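Local structure of nitrophorin Cim l NP (Cimex lectularius, 2IMQ) at residues P162-V176 against P239-K253. The protein carries nitric oxide on its heme in bed bug saliva and delivers it to the victim during feeding, which dilates the blood vessels. Numbering follows the deposited sequence.
Sequences PSDFLFWIGDLNVRV and PSWTDRALYKSGTGK
Strands 165-169 and 243-248 pair antiparallel at one edge of a sheet in the beta-sandwich, and their loops stay together past both ends. Paired backbone bonds link Leu-166 with Lys-248, Trp-168 with Leu-246 and Gly-170 with Arg-244; Leu-246 N to Trp-168 O measures 2.9 Å. Phe-167, Ile-169, Ala-245 and Tyr-247 share one face, where strand 274-281 of the other sheet packs on Phe-167 and Ala-245. On the other face Leu-172 CD1 meets Leu-246 CD1 tip to tip at 3.8 Å, while Val-174 CG1 lies 3.4 Å from Arg-244 NH1, whose guanidinium also forms salt bridges with Asp-199 and Glu-215.

Beyond Gly-170, Arg-175 forms an end-on, two-pronged salt bridge with Asp-171, NH1 to OD1 and NH2 to OD2. OD1 also accepts from Asn-173 N in an Asx turn, and Asn-15 binds OD2, so the carboxylate is held from several sides. Thr-242 CG2 sits over the centre of the Arg-175 guanidinium, 3.5 Å from CZ; with chi1 at 57° OG1 lies between the backbone N and the carbonyl carbon, and this separate branch hydrogen-bonds to His-271. At the far end Ser-249 OG, anti to its own N (chi1 177°), donates to Asp-164 O at 2.7 Å and closes an ST turn with Thr-251 N. Thr-251 OG1 reaches Asp-164 OD2 at 2.7 Å from above the carboxylate plane. Such an antiparallel edge pair, backed by a second sheet, belongs to the DNase I-like sandwich of the inositol-polyphosphate 5-phosphatase family.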
loop_
_atom_site.group_PDB
_atom_site.type_symbol
_atom_site.label_atom_id
_atom_site.label_comp_id
_atom_site.label_asym_id
_atom_site.label_seq_id
_atom_site.Cartn_x
_atom_site.Cartn_y
_atom_site.Cartn_z
ATOM N N PRO A 162 -17.026 12.550 -0.544
ATOM C CA PRO A 162 -16.022 11.491 -0.471
ATOM C C PRO A 162 -15.842 10.806 -1.818
ATOM O O PRO A 162 -16.754 10.776 -2.662
ATOM C CB PRO A 162 -16.568 10.574 0.589
ATOM C CG PRO A 162 -18.039 10.701 0.510
ATOM C CD PRO A 162 -18.251 12.175 0.180
ATOM N N SER A 163 -14.656 10.243 -2.039
ATOM C CA SER A 163 -14.318 9.607 -3.309
ATOM C C SER A 163 -15.148 8.338 -3.525
ATOM O O SER A 163 -15.654 7.730 -2.580
ATOM C CB SER A 163 -12.815 9.239 -3.325
ATOM O OG SER A 163 -11.960 10.373 -3.147
ATOM N N ASP A 164 -15.277 7.903 -4.779
ATOM C CA ASP A 164 -16.013 6.685 -5.095
ATOM C C ASP A 164 -15.216 5.412 -4.743
ATOM O O ASP A 164 -15.766 4.448 -4.251
ATOM C CB ASP A 164 -16.349 6.620 -6.578
ATOM C CG ASP A 164 -17.327 7.676 -6.972
ATOM O OD1 ASP A 164 -16.881 8.765 -7.425
ATOM O OD2 ASP A 164 -18.545 7.520 -6.747
ATOM N N PHE A 165 -13.930 5.409 -5.065
ATOM C CA PHE A 165 -13.036 4.233 -4.794
ATOM C C PHE A 165 -11.788 4.701 -4.073
ATOM O O PHE A 165 -11.075 5.584 -4.570
ATOM C CB PHE A 165 -12.639 3.587 -6.126
ATOM C CG PHE A 165 -13.818 3.266 -7.029
ATOM C CD1 PHE A 165 -14.024 3.964 -8.183
ATOM C CD2 PHE A 165 -14.677 2.244 -6.720
ATOM C CE1 PHE A 165 -15.113 3.626 -9.012
ATOM C CE2 PHE A 165 -15.735 1.889 -7.523
ATOM C CZ PHE A 165 -15.958 2.613 -8.669
ATOM N N LEU A 166 -11.544 4.102 -2.913
ATOM C CA LEU A 166 -10.433 4.477 -2.072
ATOM C C LEU A 166 -9.609 3.292 -1.693
ATOM O O LEU A 166 -10.130 2.233 -1.336
ATOM C CB LEU A 166 -10.885 5.167 -0.805
ATOM C CG LEU A 166 -11.702 6.450 -1.056
ATOM C CD1 LEU A 166 -13.074 6.106 -0.913
ATOM C CD2 LEU A 166 -11.238 7.544 -0.145
ATOM N N PHE A 167 -8.316 3.477 -1.774
ATOM C CA PHE A 167 -7.317 2.454 -1.374
ATOM C C PHE A 167 -6.272 3.087 -0.482
ATOM O O PHE A 167 -5.839 4.200 -0.729
ATOM C CB PHE A 167 -6.670 1.875 -2.642
ATOM C CG PHE A 167 -7.699 1.264 -3.571
ATOM C CD1 PHE A 167 -8.286 2.011 -4.586
ATOM C CD2 PHE A 167 -8.133 -0.039 -3.387
ATOM C CE1 PHE A 167 -9.275 1.436 -5.384
ATOM C CE2 PHE A 167 -9.125 -0.601 -4.178
ATOM C CZ PHE A 167 -9.694 0.164 -5.176
ATOM N N TRP A 168 -5.852 2.365 0.537
ATOM C CA TRP A 168 -4.834 2.839 1.433
ATOM C C TRP A 168 -3.869 1.673 1.527
ATOM O O TRP A 168 -4.226 0.566 1.941
ATOM C CB TRP A 168 -5.435 3.122 2.805
ATOM C CG TRP A 168 -4.588 3.916 3.757
ATOM C CD1 TRP A 168 -3.277 3.804 4.013
ATOM C CD2 TRP A 168 -5.045 4.994 4.538
ATOM N NE1 TRP A 168 -2.874 4.731 4.942
ATOM C CE2 TRP A 168 -3.961 5.479 5.284
ATOM C CE3 TRP A 168 -6.309 5.595 4.724
ATOM C CZ2 TRP A 168 -4.083 6.526 6.143
ATOM C CZ3 TRP A 168 -6.406 6.648 5.603
ATOM C CH2 TRP A 168 -5.308 7.095 6.282
ATOM N N ILE A 169 -2.641 1.937 1.127
ATOM C CA ILE A 169 -1.608 0.894 0.948
ATOM C C ILE A 169 -0.303 1.325 1.578
ATOM O O ILE A 169 0.114 2.470 1.439
ATOM C CB ILE A 169 -1.392 0.560 -0.542
ATOM C CG1 ILE A 169 -1.065 1.805 -1.372
ATOM C CG2 ILE A 169 -2.631 -0.161 -1.071
ATOM C CD1 ILE A 169 -0.687 1.419 -2.839
ATOM N N GLY A 170 0.324 0.395 2.280
ATOM C CA GLY A 170 1.593 0.656 2.915
ATOM C C GLY A 170 1.640 -0.079 4.229
ATOM O O GLY A 170 0.742 -0.846 4.597
ATOM N N ASP A 171 2.725 0.174 4.927
ATOM C CA ASP A 171 2.921 -0.348 6.263
ATOM C C ASP A 171 2.234 0.622 7.218
ATOM O O ASP A 171 2.693 1.776 7.388
ATOM C CB ASP A 171 4.390 -0.518 6.582
ATOM C CG ASP A 171 4.664 -0.983 7.983
ATOM O OD1 ASP A 171 3.683 -1.125 8.767
ATOM O OD2 ASP A 171 5.860 -1.215 8.274
ATOM N N LEU A 172 1.116 0.200 7.786
ATOM C CA LEU A 172 0.290 1.017 8.658
ATOM C C LEU A 172 0.818 1.172 10.092
ATOM O O LEU A 172 0.193 1.818 10.899
ATOM C CB LEU A 172 -1.108 0.460 8.718
ATOM C CG LEU A 172 -1.839 0.210 7.377
ATOM C CD1 LEU A 172 -3.192 -0.407 7.619
ATOM C CD2 LEU A 172 -1.974 1.445 6.529
ATOM N N ASN A 173 1.927 0.525 10.367
ATOM C CA ASN A 173 2.497 0.444 11.702
ATOM C C ASN A 173 1.610 -0.300 12.652
ATOM O O ASN A 173 1.617 -0.103 13.837
ATOM C CB ASN A 173 2.964 1.798 12.285
ATOM C CG ASN A 173 4.086 1.601 13.227
ATOM O OD1 ASN A 173 4.916 0.708 13.015
ATOM N ND2 ASN A 173 4.131 2.418 14.269
ATOM N N VAL A 174 0.818 -1.195 12.088
ATOM C CA VAL A 174 -0.033 -2.164 12.789
ATOM C C VAL A 174 0.783 -3.486 12.927
ATOM O O VAL A 174 1.303 -3.967 11.933
ATOM C CB VAL A 174 -1.350 -2.413 12.007
ATOM C CG1 VAL A 174 -2.074 -3.590 12.543
ATOM C CG2 VAL A 174 -2.212 -1.173 12.072
ATOM N N ARG A 175 0.795 -4.023 14.128
ATOM C CA ARG A 175 1.582 -5.231 14.405
ATOM C C ARG A 175 0.724 -6.267 15.131
ATOM O O ARG A 175 -0.422 -6.017 15.449
ATOM C CB ARG A 175 2.832 -4.890 15.197
ATOM C CG ARG A 175 3.750 -3.858 14.505
ATOM C CD ARG A 175 4.409 -4.476 13.300
ATOM N NE ARG A 175 5.393 -3.646 12.634
ATOM C CZ ARG A 175 5.141 -2.890 11.573
ATOM N NH1 ARG A 175 3.907 -2.791 11.087
ATOM N NH2 ARG A 175 6.113 -2.218 11.009
ATOM N N VAL A 176 1.318 -7.432 15.337
ATOM C CA VAL A 176 0.665 -8.492 16.061
ATOM C C VAL A 176 1.073 -8.388 17.511
ATOM O O VAL A 176 2.257 -8.520 17.837
ATOM C CB VAL A 176 1.069 -9.838 15.428
ATOM C CG1 VAL A 176 0.700 -11.027 16.301
ATOM C CG2 VAL A 176 0.419 -10.032 14.047
ATOM N N PRO A 239 6.343 -11.950 14.575
ATOM C CA PRO A 239 5.873 -11.951 13.202
ATOM C C PRO A 239 4.574 -11.176 13.064
ATOM O O PRO A 239 3.621 -11.367 13.813
ATOM C CB PRO A 239 5.658 -13.466 12.905
ATOM C CG PRO A 239 6.689 -14.161 13.750
ATOM C CD PRO A 239 6.713 -13.303 15.026
ATOM N N SER A 240 4.535 -10.310 12.049
ATOM C CA SER A 240 3.432 -9.391 11.841
ATOM C C SER A 240 3.153 -9.170 10.372
ATOM O O SER A 240 4.025 -9.411 9.532
ATOM C CB SER A 240 3.737 -8.016 12.484
ATOM O OG SER A 240 3.848 -8.100 13.864
ATOM N N TRP A 241 1.954 -8.644 10.117
ATOM C CA TRP A 241 1.538 -8.181 8.806
ATOM C C TRP A 241 1.794 -6.689 8.737
ATOM O O TRP A 241 1.063 -5.890 9.339
ATOM C CB TRP A 241 0.098 -8.530 8.577
ATOM C CG TRP A 241 -0.096 -10.009 8.361
ATOM C CD1 TRP A 241 0.068 -10.700 7.212
ATOM C CD2 TRP A 241 -0.552 -10.955 9.337
ATOM N NE1 TRP A 241 -0.209 -12.026 7.432
ATOM C CE2 TRP A 241 -0.620 -12.198 8.720
ATOM C CE3 TRP A 241 -0.869 -10.869 10.696
ATOM C CZ2 TRP A 241 -1.043 -13.323 9.381
ATOM C CZ3 TRP A 241 -1.286 -12.005 11.358
ATOM C CH2 TRP A 241 -1.352 -13.217 10.682
ATOM N N THR A 242 2.827 -6.332 8.018
ATOM C CA THR A 242 3.280 -4.944 7.967
ATOM C C THR A 242 2.639 -4.179 6.816
ATOM O O THR A 242 1.754 -3.338 7.024
ATOM C CB THR A 242 4.770 -4.893 8.006
ATOM O OG1 THR A 242 5.284 -5.661 6.938
ATOM C CG2 THR A 242 5.265 -5.483 9.276
ATOM N N ASP A 243 2.957 -4.561 5.600
ATOM C CA ASP A 243 2.284 -3.976 4.406
ATOM C C ASP A 243 0.846 -4.466 4.322
ATOM O O ASP A 243 0.607 -5.675 4.388
ATOM C CB ASP A 243 3.045 -4.361 3.152
ATOM C CG ASP A 243 4.319 -3.543 3.034
ATOM O OD1 ASP A 243 4.195 -2.343 2.610
ATOM O OD2 ASP A 243 5.462 -3.952 3.374
ATOM N N ARG A 244 -0.099 -3.554 4.147
ATOM C CA ARG A 244 -1.493 -3.842 4.108
ATOM C C ARG A 244 -2.115 -3.087 2.970
ATOM O O ARG A 244 -1.630 -2.051 2.536
ATOM C CB ARG A 244 -2.215 -3.432 5.428
ATOM C CG ARG A 244 -1.486 -3.827 6.695
ATOM C CD ARG A 244 -1.421 -5.320 6.984
ATOM N NE ARG A 244 -2.626 -5.829 7.583
ATOM C CZ ARG A 244 -2.839 -5.928 8.883
ATOM N NH1 ARG A 244 -1.899 -5.579 9.765
ATOM N NH2 ARG A 244 -4.026 -6.356 9.311
ATOM N N ALA A 245 -3.249 -3.608 2.515
ATOM C CA ALA A 245 -4.139 -2.889 1.581
ATOM C C ALA A 245 -5.519 -2.829 2.148
ATOM O O ALA A 245 -6.104 -3.863 2.489
ATOM C CB ALA A 245 -4.182 -3.610 0.221
ATOM N N LEU A 246 -6.037 -1.621 2.259
ATOM C CA LEU A 246 -7.384 -1.380 2.747
ATOM C C LEU A 246 -8.148 -0.693 1.627
ATOM O O LEU A 246 -7.605 0.056 0.815
ATOM C CB LEU A 246 -7.385 -0.439 3.950
ATOM C CG LEU A 246 -6.548 -0.852 5.105
ATOM C CD1 LEU A 246 -6.655 0.209 6.200
ATOM C CD2 LEU A 246 -6.897 -2.252 5.608
ATOM N N TYR A 247 -9.451 -0.945 1.592
ATOM C CA TYR A 247 -10.321 -0.330 0.590
ATOM C C TYR A 247 -11.626 0.125 1.169
ATOM O O TYR A 247 -12.071 -0.391 2.177
ATOM C CB TYR A 247 -10.613 -1.311 -0.552
ATOM C CG TYR A 247 -11.396 -2.540 -0.216
ATOM C CD1 TYR A 247 -12.802 -2.592 -0.399
ATOM C CD2 TYR A 247 -10.808 -3.661 0.284
ATOM C CE1 TYR A 247 -13.544 -3.747 -0.096
ATOM C CE2 TYR A 247 -11.543 -4.811 0.550
ATOM C CZ TYR A 247 -12.891 -4.856 0.382
ATOM O OH TYR A 247 -13.561 -6.048 0.687
ATOM N N LYS A 248 -12.230 1.089 0.479
ATOM C CA LYS A 248 -13.517 1.630 0.890
ATOM C C LYS A 248 -14.089 2.349 -0.302
ATOM O O LYS A 248 -13.365 2.848 -1.146
ATOM C CB LYS A 248 -13.313 2.674 2.025
ATOM C CG LYS A 248 -14.504 3.123 2.820
ATOM C CD LYS A 248 -14.026 4.012 3.981
ATOM C CE LYS A 248 -15.233 4.503 4.739
ATOM N NZ LYS A 248 -14.900 5.289 5.883
ATOM N N SER A 249 -15.405 2.536 -0.262
ATOM C CA SER A 249 -16.124 3.463 -1.150
ATOM C C SER A 249 -16.856 4.465 -0.317
ATOM O O SER A 249 -17.454 4.116 0.665
ATOM C CB SER A 249 -17.152 2.742 -1.999
ATOM O OG SER A 249 -17.924 3.653 -2.828
ATOM N N GLY A 250 -16.800 5.711 -0.758
ATOM C CA GLY A 250 -17.576 6.764 -0.154
ATOM C C GLY A 250 -19.006 6.844 -0.659
ATOM O O GLY A 250 -19.799 7.617 -0.119
ATOM N N THR A 251 -19.351 6.066 -1.670
ATOM C CA THR A 251 -20.588 6.304 -2.433
ATOM C C THR A 251 -21.342 5.030 -2.754
ATOM O O THR A 251 -22.148 4.989 -3.711
ATOM C CB THR A 251 -20.299 7.049 -3.739
ATOM O OG1 THR A 251 -19.366 6.277 -4.508
ATOM C CG2 THR A 251 -19.690 8.396 -3.541
ATOM N N GLY A 252 -21.092 3.978 -2.005
ATOM C CA GLY A 252 -21.862 2.773 -2.105
ATOM C C GLY A 252 -21.467 1.910 -3.303
ATOM O O GLY A 252 -22.217 1.007 -3.660
ATOM N N LYS A 253 -20.300 2.163 -3.898
ATOM C CA LYS A 253 -19.800 1.370 -5.027
ATOM C C LYS A 253 -19.195 0.065 -4.538
ATOM O O LYS A 253 -18.647 -0.027 -3.425
ATOM C CB LYS A 253 -18.760 2.122 -5.794
ATOM C CG LYS A 253 -19.121 3.471 -6.331
ATOM C CD LYS A 253 -20.292 3.394 -7.266
ATOM C CE LYS A 253 -20.470 4.667 -8.001
ATOM N NZ LYS A 253 -21.785 4.635 -8.728
HETATM O O HOH W 1 5.191 0.200 2.850
HETATM O O HOH W 2 0.926 -2.601 9.477
#